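Local coordinates for protein putative NADPH-dependent oxidoreductase (Desulfitobacterium hafniense DCB-2, PDB 3DB2) that probably catalyses NADPH-dependent oxidation or reduction of a substrate not yet identified, as a two-domain dehydrogenase of the GFO/IDH/MocA type, at residues A17-D22 with K45-Y50; I214-T219 with Y230-A236; L273-A279 with I289-V295. All blocks are in the same frame, centred on the assembly; numbering follows the deposited sequence.

Interaction 1: A17-D22 with K45-Y50; sequences AYVMAD and KFGKRY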
loop_
_atom_site.group_PDB
_atom_site.type_symbol
_atom_site.label_atom_id
_atom_site.label_comp_id
_atom_site.label_asym_id
_atom_site.label_seq_id
_atom_site.Cartn_x
_atom_site.Cartn_y
_atom_site.Cartn_z
ATOM N N ALA C 17 -24.888 13.226 -14.983
ATOM C CA ALA C 17 -25.254 14.538 -15.502
ATOM C C ALA C 17 -25.940 15.441 -14.508
ATOM O O ALA C 17 -25.785 16.659 -14.507
ATOM C CB ALA C 17 -26.181 14.347 -16.707
ATOM N N TYR C 18 -26.780 14.874 -13.636
ATOM C CA TYR C 18 -27.503 15.626 -12.627
ATOM C C TYR C 18 -26.600 16.026 -11.446
ATOM O O TYR C 18 -26.674 17.097 -10.855
ATOM C CB TYR C 18 -28.665 14.764 -12.114
ATOM C CG TYR C 18 -29.803 14.556 -13.088
ATOM C CD1 TYR C 18 -29.725 13.721 -14.187
ATOM C CD2 TYR C 18 -30.989 15.247 -12.892
ATOM C CE1 TYR C 18 -30.786 13.565 -15.066
ATOM C CE2 TYR C 18 -32.056 15.097 -13.753
ATOM C CZ TYR C 18 -31.958 14.256 -14.834
ATOM O OH TYR C 18 -33.058 14.146 -15.660
ATOM N N VAL C 19 -25.737 15.110 -11.032
ATOM C CA VAL C 19 -24.758 15.475 -9.996
ATOM C C VAL C 19 -23.934 16.660 -10.482
ATOM O O VAL C 19 -23.738 17.573 -9.676
ATOM C CB VAL C 19 -23.861 14.289 -9.643
ATOM C CG1 VAL C 19 -22.696 14.644 -8.722
ATOM C CG2 VAL C 19 -24.732 13.230 -8.974
HETATM N N MSE C 20 -23.515 16.616 -11.754
HETATM C CA MSE C 20 -22.713 17.724 -12.284
HETATM C C MSE C 20 -23.524 19.010 -12.247
HETATM O O MSE C 20 -23.051 20.011 -11.704
HETATM C CB MSE C 20 -22.187 17.434 -13.687
HETATM C CG MSE C 20 -21.040 16.433 -13.817
HETATM SE SE MSE C 20 -19.506 16.800 -12.642
HETATM C CE MSE C 20 -18.953 18.451 -13.496
ATOM N N ALA C 21 -24.740 18.984 -12.805
ATOM C CA ALA C 21 -25.534 20.206 -12.891
ATOM C C ALA C 21 -25.918 20.748 -11.523
ATOM O O ALA C 21 -25.992 21.957 -11.312
ATOM C CB ALA C 21 -26.778 19.938 -13.748
ATOM N N ASP C 22 -26.181 19.879 -10.564
ATOM C CA ASP C 22 -26.438 20.312 -9.200
ATOM C C ASP C 22 -25.303 21.204 -8.707
ATOM O O ASP C 22 -25.446 22.200 -8.008
ATOM C CB ASP C 22 -26.600 19.089 -8.300
ATOM C CG ASP C 22 -27.977 18.470 -8.419
ATOM O OD1 ASP C 22 -28.819 19.016 -9.163
ATOM O OD2 ASP C 22 -28.194 17.419 -7.777
ATOM N N LYS C 45 -37.014 15.164 -18.404
ATOM C CA LYS C 45 -36.757 15.267 -16.968
ATOM C C LYS C 45 -35.691 16.320 -16.731
ATOM O O LYS C 45 -35.819 17.264 -15.952
ATOM C CB LYS C 45 -36.362 13.870 -16.523
ATOM C CG LYS C 45 -36.120 13.708 -15.045
ATOM C CD LYS C 45 -36.238 12.251 -14.632
ATOM C CE LYS C 45 -35.568 12.023 -13.280
ATOM N NZ LYS C 45 -35.866 13.111 -12.304
ATOM N N PHE C 46 -34.567 16.208 -17.447
ATOM C CA PHE C 46 -33.436 17.107 -17.178
ATOM C C PHE C 46 -33.807 18.555 -17.409
ATOM O O PHE C 46 -33.650 19.466 -16.578
ATOM C CB PHE C 46 -32.273 16.629 -18.064
ATOM C CG PHE C 46 -30.950 17.305 -17.722
ATOM C CD1 PHE C 46 -30.609 18.485 -18.341
ATOM C CD2 PHE C 46 -30.091 16.747 -16.788
ATOM C CE1 PHE C 46 -29.429 19.153 -18.064
ATOM C CE2 PHE C 46 -28.903 17.403 -16.494
ATOM C CZ PHE C 46 -28.584 18.596 -17.117
ATOM N N GLY C 47 -34.355 18.858 -18.603
ATOM C CA GLY C 47 -34.706 20.231 -18.922
ATOM C C GLY C 47 -35.696 20.832 -17.962
ATOM O O GLY C 47 -35.688 22.034 -17.682
ATOM N N LYS C 48 -36.598 20.015 -17.420
ATOM C CA LYS C 48 -37.553 20.582 -16.444
ATOM C C LYS C 48 -36.838 20.876 -15.135
ATOM O O LYS C 48 -36.910 21.962 -14.563
ATOM C CB LYS C 48 -38.704 19.591 -16.309
ATOM C CG LYS C 48 -39.830 20.034 -15.394
ATOM C CD LYS C 48 -40.949 18.995 -15.321
ATOM N N ARG C 49 -36.106 19.878 -14.643
ATOM C CA ARG C 49 -35.311 20.002 -13.425
ATOM C C ARG C 49 -34.455 21.253 -13.422
ATOM O O ARG C 49 -34.435 22.034 -12.479
ATOM C CB ARG C 49 -34.399 18.778 -13.300
ATOM C CG ARG C 49 -33.446 18.869 -12.122
ATOM C CD ARG C 49 -34.098 18.561 -10.790
ATOM N NE ARG C 49 -33.295 17.580 -10.067
ATOM C CZ ARG C 49 -32.211 17.874 -9.359
ATOM N NH1 ARG C 49 -31.768 19.123 -9.249
ATOM N NH2 ARG C 49 -31.573 16.876 -8.751
ATOM N N TYR C 50 -33.685 21.465 -14.496
ATOM C CA TYR C 50 -32.749 22.591 -14.506
ATOM C C TYR C 50 -33.314 23.712 -15.341
ATOM O O TYR C 50 -32.759 24.797 -15.517
ATOM C CB TYR C 50 -31.382 22.064 -14.988
ATOM C CG TYR C 50 -30.884 20.976 -14.050
ATOM C CD1 TYR C 50 -30.374 21.327 -12.794
ATOM C CD2 TYR C 50 -30.906 19.639 -14.374
ATOM C CE1 TYR C 50 -29.914 20.367 -11.916
ATOM C CE2 TYR C 50 -30.446 18.673 -13.501
ATOM C CZ TYR C 50 -29.953 19.051 -12.260
ATOM O OH TYR C 50 -29.489 18.093 -11.390
#

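Interaction 2: I214-T219 with Y230-A236; sequences ITVNQT and YLGTNWA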
loop_
_atom_site.group_PDB
_atom_site.type_symbol
_atom_site.label_atom_id
_atom_site.label_comp_id
_atom_site.label_asym_id
_atom_site.label_seq_id
_atom_site.Cartn_x
_atom_site.Cartn_y
_atom_site.Cartn_z
ATOM N N ILE C 214 -11.475 -8.535 -13.843
ATOM C CA ILE C 214 -10.664 -8.280 -12.625
ATOM C C ILE C 214 -11.490 -7.509 -11.638
ATOM O O ILE C 214 -12.219 -6.576 -12.059
ATOM C CB ILE C 214 -9.383 -7.519 -13.057
ATOM C CG1 ILE C 214 -8.391 -8.439 -13.770
ATOM C CG2 ILE C 214 -8.785 -6.792 -11.868
ATOM C CD1 ILE C 214 -7.258 -7.771 -14.517
ATOM N N THR C 215 -11.462 -7.807 -10.346
ATOM C CA THR C 215 -12.065 -6.947 -9.343
ATOM C C THR C 215 -11.116 -6.478 -8.237
ATOM O O THR C 215 -11.577 -5.702 -7.390
ATOM C CB THR C 215 -13.265 -7.607 -8.644
ATOM O OG1 THR C 215 -12.987 -8.825 -7.982
ATOM C CG2 THR C 215 -14.308 -8.000 -9.708
ATOM N N VAL C 216 -9.875 -6.959 -8.289
ATOM C CA VAL C 216 -8.865 -6.646 -7.272
ATOM C C VAL C 216 -7.515 -6.493 -7.963
ATOM O O VAL C 216 -7.092 -7.409 -8.672
ATOM C CB VAL C 216 -8.767 -7.735 -6.196
ATOM C CG1 VAL C 216 -7.611 -7.457 -5.229
ATOM C CG2 VAL C 216 -10.056 -7.895 -5.405
ATOM N N ASN C 217 -6.883 -5.344 -7.823
ATOM C CA ASN C 217 -5.591 -5.042 -8.359
ATOM C C ASN C 217 -4.681 -4.475 -7.229
ATOM O O ASN C 217 -5.182 -3.788 -6.355
ATOM C CB ASN C 217 -5.526 -4.005 -9.465
ATOM C CG ASN C 217 -6.376 -4.345 -10.683
ATOM O OD1 ASN C 217 -5.956 -5.112 -11.526
ATOM N ND2 ASN C 217 -7.536 -3.696 -10.683
ATOM N N GLN C 218 -3.410 -4.793 -7.355
ATOM C CA GLN C 218 -2.353 -4.064 -6.655
ATOM C C GLN C 218 -1.329 -3.696 -7.738
ATOM O O GLN C 218 -0.799 -4.564 -8.412
ATOM C CB GLN C 218 -1.770 -4.887 -5.546
ATOM C CG GLN C 218 -2.749 -4.991 -4.380
ATOM C CD GLN C 218 -2.194 -5.651 -3.144
ATOM O OE1 GLN C 218 -1.572 -6.712 -3.259
ATOM N NE2 GLN C 218 -2.374 -5.078 -1.961
ATOM N N THR C 219 -1.054 -2.402 -7.845
ATOM C CA THR C 219 -0.245 -1.880 -8.933
ATOM C C THR C 219 0.950 -1.111 -8.348
ATOM O O THR C 219 0.671 -0.292 -7.452
ATOM C CB THR C 219 -1.046 -0.910 -9.818
ATOM O OG1 THR C 219 -2.243 -1.584 -10.201
ATOM C CG2 THR C 219 -0.235 -0.562 -11.049
ATOM N N TYR C 230 2.411 2.853 -4.979
ATOM C CA TYR C 230 1.505 1.730 -4.895
ATOM C C TYR C 230 0.074 2.219 -5.119
ATOM O O TYR C 230 -0.278 3.242 -4.522
ATOM C CB TYR C 230 1.620 1.063 -3.520
ATOM C CG TYR C 230 0.422 0.209 -3.191
ATOM C CD1 TYR C 230 0.212 -1.000 -3.857
ATOM C CD2 TYR C 230 -0.497 0.615 -2.232
ATOM C CE1 TYR C 230 -0.896 -1.764 -3.541
ATOM C CE2 TYR C 230 -1.612 -0.154 -1.921
ATOM C CZ TYR C 230 -1.786 -1.343 -2.593
ATOM O OH TYR C 230 -2.873 -2.153 -2.329
ATOM N N LEU C 231 -0.689 1.495 -5.940
ATOM C CA LEU C 231 -2.112 1.765 -6.072
ATOM C C LEU C 231 -2.903 0.475 -5.876
ATOM O O LEU C 231 -2.704 -0.457 -6.643
ATOM C CB LEU C 231 -2.412 2.372 -7.433
ATOM C CG LEU C 231 -3.899 2.500 -7.797
ATOM C CD1 LEU C 231 -4.633 3.393 -6.815
ATOM C CD2 LEU C 231 -4.031 3.065 -9.196
ATOM N N GLY C 232 -3.776 0.431 -4.890
ATOM C CA GLY C 232 -4.684 -0.692 -4.682
ATOM C C GLY C 232 -6.073 -0.281 -5.125
ATOM O O GLY C 232 -6.541 0.795 -4.763
ATOM N N THR C 233 -6.693 -1.116 -5.953
ATOM C CA THR C 233 -8.063 -0.881 -6.439
ATOM C C THR C 233 -8.833 -2.176 -6.195
ATOM O O THR C 233 -8.357 -3.256 -6.549
ATOM C CB THR C 233 -8.138 -0.472 -7.913
ATOM O OG1 THR C 233 -7.327 -1.331 -8.718
ATOM C CG2 THR C 233 -7.629 0.953 -8.085
ATOM N N ASN C 234 -9.977 -2.124 -5.540
ATOM C CA ASN C 234 -10.597 -3.334 -5.027
ATOM C C ASN C 234 -12.108 -3.175 -5.091
ATOM O O ASN C 234 -12.576 -2.112 -4.660
ATOM C CB ASN C 234 -10.019 -3.486 -3.611
ATOM C CG ASN C 234 -10.321 -4.835 -2.999
ATOM O OD1 ASN C 234 -11.469 -5.239 -3.148
ATOM N ND2 ASN C 234 -9.329 -5.456 -2.350
ATOM N N TRP C 235 -12.806 -4.163 -5.621
ATOM C CA TRP C 235 -14.272 -4.084 -5.739
ATOM C C TRP C 235 -14.936 -5.083 -4.808
ATOM O O TRP C 235 -16.078 -5.466 -5.009
ATOM C CB TRP C 235 -14.714 -4.287 -7.199
ATOM C CG TRP C 235 -15.066 -3.037 -7.949
ATOM C CD1 TRP C 235 -15.264 -1.769 -7.464
ATOM C CD2 TRP C 235 -15.273 -2.924 -9.373
ATOM N NE1 TRP C 235 -15.563 -0.909 -8.457
ATOM C CE2 TRP C 235 -15.584 -1.580 -9.657
ATOM C CE3 TRP C 235 -15.236 -3.804 -10.459
ATOM C CZ2 TRP C 235 -15.849 -1.082 -10.931
ATOM C CZ3 TRP C 235 -15.500 -3.301 -11.718
ATOM C CH2 TRP C 235 -15.802 -1.963 -11.971
ATOM N N ALA C 236 -14.186 -5.531 -3.804
ATOM C CA ALA C 236 -14.574 -6.647 -2.946
ATOM C C ALA C 236 -14.526 -6.327 -1.467
ATOM O O ALA C 236 -14.375 -7.269 -0.676
ATOM C CB ALA C 236 -13.630 -7.813 -3.273
HETATM O O HOH W 1 -4.639 -0.866 -8.519
#

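Interaction 3: L273-A279 with I289-V295; sequences LIKREFA and ILRDVKV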
loop_
_atom_site.group_PDB
_atom_site.type_symbol
_atom_site.label_atom_id
_atom_site.label_comp_id
_atom_site.label_asym_id
_atom_site.label_seq_id
_atom_site.Cartn_x
_atom_site.Cartn_y
_atom_site.Cartn_z
ATOM N N LEU C 273 -6.749 14.867 7.045
ATOM C CA LEU C 273 -5.342 14.828 6.625
ATOM C C LEU C 273 -4.498 14.907 7.900
ATOM O O LEU C 273 -4.733 15.823 8.678
ATOM C CB LEU C 273 -5.007 15.936 5.655
ATOM C CG LEU C 273 -3.544 16.093 5.205
ATOM C CD1 LEU C 273 -3.026 14.868 4.481
ATOM C CD2 LEU C 273 -3.361 17.339 4.354
ATOM N N ILE C 274 -3.579 13.963 8.051
ATOM C CA ILE C 274 -2.773 13.964 9.293
ATOM C C ILE C 274 -1.329 13.995 8.859
ATOM O O ILE C 274 -0.966 13.338 7.895
ATOM C CB ILE C 274 -3.163 12.766 10.153
ATOM C CG1 ILE C 274 -4.494 12.979 10.919
ATOM C CG2 ILE C 274 -2.011 12.378 11.067
ATOM C CD1 ILE C 274 -4.257 13.598 12.289
ATOM N N LYS C 275 -0.510 14.794 9.529
ATOM C CA LYS C 275 0.914 14.898 9.354
ATOM C C LYS C 275 1.633 14.189 10.516
ATOM O O LYS C 275 1.370 14.483 11.682
ATOM C CB LYS C 275 1.383 16.350 9.341
ATOM C CG LYS C 275 2.798 16.635 8.911
ATOM C CD LYS C 275 3.196 18.074 9.290
ATOM C CE LYS C 275 4.252 18.634 8.349
ATOM N NZ LYS C 275 4.781 19.936 8.846
ATOM N N ARG C 276 2.521 13.283 10.166
ATOM C CA ARG C 276 3.347 12.591 11.154
ATOM C C ARG C 276 4.759 13.158 11.058
ATOM O O ARG C 276 5.372 13.026 9.990
ATOM C CB ARG C 276 3.342 11.082 10.946
ATOM C CG ARG C 276 4.336 10.391 11.905
ATOM C CD ARG C 276 4.200 8.866 11.780
ATOM N NE ARG C 276 2.888 8.524 12.342
ATOM C CZ ARG C 276 2.463 7.266 12.439
ATOM N NH1 ARG C 276 3.262 6.295 12.009
ATOM N NH2 ARG C 276 1.266 7.030 12.961
ATOM N N GLU C 277 5.258 13.792 12.124
ATOM C CA GLU C 277 6.546 14.475 11.993
ATOM C C GLU C 277 7.366 14.278 13.252
ATOM O O GLU C 277 6.778 13.873 14.251
ATOM C CB GLU C 277 6.333 15.979 11.762
ATOM C CG GLU C 277 5.604 16.581 12.948
ATOM C CD GLU C 277 5.344 18.059 12.872
ATOM O OE1 GLU C 277 5.813 18.675 11.902
ATOM O OE2 GLU C 277 4.656 18.557 13.788
ATOM N N PHE C 278 8.659 14.560 13.192
ATOM C CA PHE C 278 9.492 14.488 14.387
ATOM C C PHE C 278 9.117 15.681 15.264
ATOM O O PHE C 278 8.977 16.768 14.709
ATOM C CB PHE C 278 10.981 14.498 14.070
ATOM C CG PHE C 278 11.410 13.423 13.092
ATOM C CD1 PHE C 278 11.541 12.115 13.541
ATOM C CD2 PHE C 278 11.654 13.729 11.769
ATOM C CE1 PHE C 278 11.926 11.125 12.657
ATOM C CE2 PHE C 278 12.055 12.745 10.883
ATOM C CZ PHE C 278 12.180 11.442 11.339
ATOM N N ALA C 279 8.968 15.408 16.544
ATOM C CA ALA C 279 8.692 16.400 17.579
ATOM C C ALA C 279 9.925 16.513 18.483
ATOM O O ALA C 279 10.980 15.944 18.171
ATOM C CB ALA C 279 7.444 16.045 18.372
ATOM N N ILE C 289 11.330 11.422 18.717
ATOM C CA ILE C 289 9.926 11.315 19.074
ATOM C C ILE C 289 9.079 11.823 17.897
ATOM O O ILE C 289 9.482 12.792 17.253
ATOM C CB ILE C 289 9.490 12.139 20.289
ATOM C CG1 ILE C 289 8.018 11.996 20.673
ATOM C CG2 ILE C 289 9.826 13.602 20.033
ATOM C CD1 ILE C 289 7.708 10.725 21.424
ATOM N N LEU C 290 7.950 11.171 17.686
ATOM C CA LEU C 290 7.035 11.543 16.608
ATOM C C LEU C 290 5.687 12.035 17.127
ATOM O O LEU C 290 5.146 11.554 18.132
ATOM C CB LEU C 290 6.849 10.328 15.702
ATOM C CG LEU C 290 8.049 9.835 14.901
ATOM C CD1 LEU C 290 7.724 8.504 14.231
ATOM C CD2 LEU C 290 8.467 10.872 13.875
ATOM N N ARG C 291 5.101 13.011 16.432
ATOM C CA ARG C 291 3.740 13.440 16.725
ATOM C C ARG C 291 2.890 13.435 15.443
ATOM O O ARG C 291 3.446 13.734 14.389
ATOM C CB ARG C 291 3.711 14.821 17.354
ATOM C CG ARG C 291 4.135 15.969 16.466
ATOM C CD ARG C 291 3.716 17.310 17.062
ATOM N NE ARG C 291 4.146 18.435 16.246
ATOM C CZ ARG C 291 5.117 19.308 16.445
ATOM N NH1 ARG C 291 5.898 19.269 17.514
ATOM N NH2 ARG C 291 5.338 20.274 15.549
ATOM N N ASP C 292 1.629 13.106 15.633
ATOM C CA ASP C 292 0.599 13.139 14.592
ATOM C C ASP C 292 -0.282 14.373 14.772
ATOM O O ASP C 292 -0.953 14.525 15.794
ATOM C CB ASP C 292 -0.276 11.891 14.583
ATOM C CG ASP C 292 0.420 10.655 14.051
ATOM O OD1 ASP C 292 1.525 10.786 13.487
ATOM O OD2 ASP C 292 -0.128 9.538 14.187
ATOM N N VAL C 293 -0.282 15.256 13.785
ATOM C CA VAL C 293 -0.969 16.523 13.818
ATOM C C VAL C 293 -2.037 16.647 12.718
ATOM O O VAL C 293 -1.761 16.377 11.539
ATOM C CB VAL C 293 -0.016 17.718 13.604
ATOM C CG1 VAL C 293 -0.827 18.991 13.831
ATOM C CG2 VAL C 293 1.178 17.668 14.532
ATOM N N LYS C 294 -3.228 17.068 13.123
ATOM C CA LYS C 294 -4.292 17.290 12.146
ATOM C C LYS C 294 -3.983 18.505 11.289
ATOM O O LYS C 294 -3.531 19.547 11.773
ATOM C CB LYS C 294 -5.674 17.475 12.786
ATOM C CG LYS C 294 -6.734 17.007 11.786
ATOM C CD LYS C 294 -8.102 16.753 12.398
ATOM C CE LYS C 294 -9.181 16.726 11.308
ATOM N NZ LYS C 294 -10.132 17.854 11.461
ATOM N N VAL C 295 -4.216 18.366 9.980
ATOM C CA VAL C 295 -3.962 19.409 9.000
ATOM C C VAL C 295 -5.322 19.873 8.484
ATOM O O VAL C 295 -6.044 19.060 7.896
ATOM C CB VAL C 295 -3.083 18.984 7.819
ATOM C CG1 VAL C 295 -2.832 20.133 6.862
ATOM C CG2 VAL C 295 -1.750 18.436 8.313
HETATM O O HOH W 2 -7.824 17.108 8.283
#

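Interaction 1: A17-D22 with K45-Y50
Three rings, Y18, F46 and Y50, cluster where helices 15-24 and 40-50 of the Rossmann domain run side by side; the axes of these short segments come within 11.6 Å and lie only 16° from parallel. Y18 is the knob, its ring set among K45, F46, R49 and Y50. F46 turns its edge to one face of the Y18 ring in a T-shaped pair, with centroids 5.1 Å apart. A21 CB sits over a face of Y50, 3.7 Å from the ring centroid, a CH-pi contact; the short methyl side chain of alanine suits so close an approach. R49 CG covers the opposite face of that ring.

The polar part gathers on D22 OD1. Y50 OH donates to it at 2.5 Å, from above the carboxylate plane, and R49 NH1 reaches the same oxygen at 3.0 Å as a salt bridge, on the syn side but bent. Bends at chi2 (78°) and chi3 bring the guanidinium to D22, with Y50 OH over one of its faces. With a phenylalanine in place of Y50, D22 OD1 would probably lose its shortest bond and rely on the bent one from R49. F46 and Y50 pack on L32 of strand 30-36, while A17, of a GxGxxA-like pattern, meets the F46 edge. Two donors on one oxygen should favour a charged D22, whose bonds to R49 and Y50 join the more exposed side of the contact.

Interaction 2: I214-T219 with Y230-A236
A beta hairpin of the C-terminal GFO/IDH/MocA domain joins strands 216-223 and 228-234, antiparallel neighbours in its large mixed sheet. N217 and T233 form a hydrogen-bonded pair, with N217 N giving T233 O a nearly straight bond of 2.9 Å; T219 and L231 repeat the pattern. Where strand 216-223 begins, T215 and V216 both face K205 in a classic beta bulge, and T215 O still takes W235 N at 2.6 Å.

N217 and T233 lie on one face. T233 OG1 occupies the crowded position between backbone N and carbonyl carbon (chi1 47°), where N217 ND2 meets it at 3.1 Å; N202 bonds N217 OD1, and ND2 also reaches G176 O. A water joins T219 OG1, L231 O and T233 OG1, so short hydroxyl side chains suit this interior.

The other face, carrying V216, Q218 and N234, looks to the second subunit. Q218 and Y230 cross with amide and ring planes 83° apart, Q218 NE2 donating to Y230 OH at 3.0 Å. That hydroxyl also bonds E151 of the second subunit, and the Y230 ring stacks on Y230 of the second subunit. G232 lies beneath the tyrosine; a CB there would collide with Y230 OH. V216 and N234 run alongside each other, and N234 closes an Asx turn: its OD1 accepts A236 N at 2.8 Å.

Interaction 3: L273-A279 with I289-V295
R276 and D292 lie side by side on one face of the hairpin formed by strands 271-278 and 290-295, pointing the same way, with guanidinium and carboxylate planes only 5° apart. The grip is side-on: R276 NE meets D292 OD1 at 2.9 Å and R276 NH2 meets D292 OD2 at 3.1 Å, each bond straight (167°) and on a syn lone pair. A bend at chi3 (-69°) turns the arginine's NE edge to the acid. Next along this face, I274 CG2 touches D292 CB at 4.0 Å.

The reverse face mixes charge and hydrocarbon. E277 and R291 cross obliquely in a weak salt bridge whose detail is doubtful, the place of E277 OE2 being unsure. K275 runs out extended, its stronger partner being E143. Beyond it L273 CD2 lies 3.8 Å from V295 CG1, the two side by side; L273 is buried against strand 250-256, V295 partly exposed.

Near the turn, though their CB bonds diverge, F278 CD1 and L290 CD2 meet at 3.3 Å, close to P238 and G239 of the second subunit.

Strand 290-295 is an outermost strand of the mixed sheet within this chain. Backbone bonds, paired between K275 and V293 and between E277 and R291, hold it to its neighbour, and the flat R276-D292 pair adds to them. R276 NH1, bonded to G239 O of the second subunit, probably ties that charge pair to the dimer interface.

From the N terminus, interaction 1 comes first: the chain leaves helix 15-24, adds strand 30-36 to the parallel Rossmann sheet and returns as helix 40-50, so the contact closes a short excursion within the nucleotide-binding domain. Interactions 2 and 3 follow in series, neither nested nor crossed, each closing a hairpin, the first through ten intervening residues and the second through nine, some of them unmodelled. Both belong to the same mixed sheet, interaction 3 at its border and interaction 2 further in, their centres 28 Å apart, and both touch the second subunit. Interaction 1 stands 33 Å from interaction 2, centre to centre, and has no contact with the other chain.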